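Local coordinates for salmonella plasmid virulence: SpvB (PDB 6P0X), which is the N-terminal domain of a secreted virulence toxin that probably transfers ADP-ribose from NAD(+) to an arginine of host actin, at residues L157-P160 with Q161-S164. Sequence-based numbering, arbitrary orientation.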
loop_
_atom_site.group_PDB
_atom_site.type_symbol
_atom_site.label_atom_id
_atom_site.label_comp_id
_atom_site.label_asym_id
_atom_site.label_seq_id
_atom_site.Cartn_x
_atom_site.Cartn_y
_atom_site.Cartn_z
ATOM N N LEU A 157 -7.981 3.402 1.196
ATOM C CA LEU A 157 -8.678 3.899 0.013
ATOM C C LEU A 157 -10.125 4.120 0.439
ATOM O O LEU A 157 -10.880 3.162 0.604
ATOM C CB LEU A 157 -8.562 2.899 -1.132
ATOM C CG LEU A 157 -8.640 3.399 -2.573
ATOM C CD1 LEU A 157 -7.458 4.279 -2.871
ATOM C CD2 LEU A 157 -8.668 2.227 -3.537
ATOM N N SER A 158 -10.511 5.380 0.641
ATOM C CA SER A 158 -11.788 5.702 1.261
ATOM C C SER A 158 -12.544 6.755 0.461
ATOM O O SER A 158 -11.958 7.537 -0.294
ATOM C CB SER A 158 -11.589 6.199 2.697
ATOM O OG SER A 158 -10.765 5.309 3.426
ATOM N N ASP A 159 -13.861 6.765 0.652
ATOM C CA ASP A 159 -14.731 7.779 0.071
ATOM C C ASP A 159 -14.270 9.162 0.518
ATOM O O ASP A 159 -14.221 9.427 1.729
ATOM C CB ASP A 159 -16.181 7.530 0.499
ATOM C CG ASP A 159 -17.182 8.496 -0.146
ATOM O OD1 ASP A 159 -16.787 9.522 -0.741
ATOM O OD2 ASP A 159 -18.392 8.220 -0.051
ATOM N N PRO A 160 -13.929 10.062 -0.407
ATOM C CA PRO A 160 -13.492 11.406 0.008
ATOM C C PRO A 160 -14.545 12.167 0.794
ATOM O O PRO A 160 -14.191 13.035 1.599
ATOM C CB PRO A 160 -13.164 12.090 -1.326
ATOM C CG PRO A 160 -12.825 10.949 -2.244
ATOM C CD PRO A 160 -13.790 9.862 -1.858
ATOM N N GLN A 161 -15.827 11.875 0.586
ATOM C CA GLN A 161 -16.895 12.543 1.316
ATOM C C GLN A 161 -17.320 11.787 2.571
ATOM O O GLN A 161 -18.232 12.241 3.268
ATOM C CB GLN A 161 -18.115 12.740 0.407
ATOM C CG GLN A 161 -17.916 13.727 -0.736
ATOM C CD GLN A 161 -17.022 14.900 -0.370
ATOM O OE1 GLN A 161 -16.006 15.142 -1.022
ATOM N NE2 GLN A 161 -17.402 15.641 0.668
ATOM N N ALA A 162 -16.686 10.655 2.875
ATOM C CA ALA A 162 -17.067 9.850 4.042
ATOM C C ALA A 162 -15.859 8.974 4.395
ATOM O O ALA A 162 -15.726 7.856 3.896
ATOM C CB ALA A 162 -18.303 9.015 3.774
ATOM N N ALA A 163 -14.986 9.511 5.254
ATOM C CA ALA A 163 -13.737 8.834 5.595
ATOM C C ALA A 163 -13.966 7.483 6.263
ATOM O O ALA A 163 -13.089 6.612 6.211
ATOM C CB ALA A 163 -12.888 9.734 6.495
ATOM N N SER A 164 -15.116 7.287 6.908
ATOM C CA SER A 164 -15.402 5.994 7.518
ATOM C C SER A 164 -15.769 4.928 6.493
ATOM O O SER A 164 -15.868 3.753 6.859
ATOM C CB SER A 164 -16.529 6.118 8.547
ATOM O OG SER A 164 -17.665 6.748 7.985
#
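D159 and Q161 meet where the chain reverses direction: OD1 of D159 accepts a hydrogen bond from the backbone N of Q161 at 2.9 Å, with an N-H...O angle of 157°, the donor lying above the carboxylate plane. CG of D159 stands anti to its own backbone N (chi1 -176°) and beside the carbonyl carbon, which brings the carboxylate to the N-H of Q161. From there OD2 lies 3.9 Å from CB of A162; it is also hydrogen-bonded to a bound glycerol, probably from the crystallisation liquor. The main chain closes the same bend with a second bond, A162 N to D159 O at 3.0 Å. P160 and Q161 are the corners of the type I beta turn that this bond closes, and the bond to OD1 makes an Asx turn over D159 to Q161. The turn leads out of strand 156-159 toward its antiparallel neighbour 165-175, at the surface. CB of Q161 packs 3.6 Å from C of P160 and 3.7 Å from OD1 of D159. The side chain of P160 also touches D204, S206 and A207, in another loop. Back along the strand, CB of S158 approaches A163 O at 3.8 Å, while its OG is hydrogen-bonded to T166 OG1.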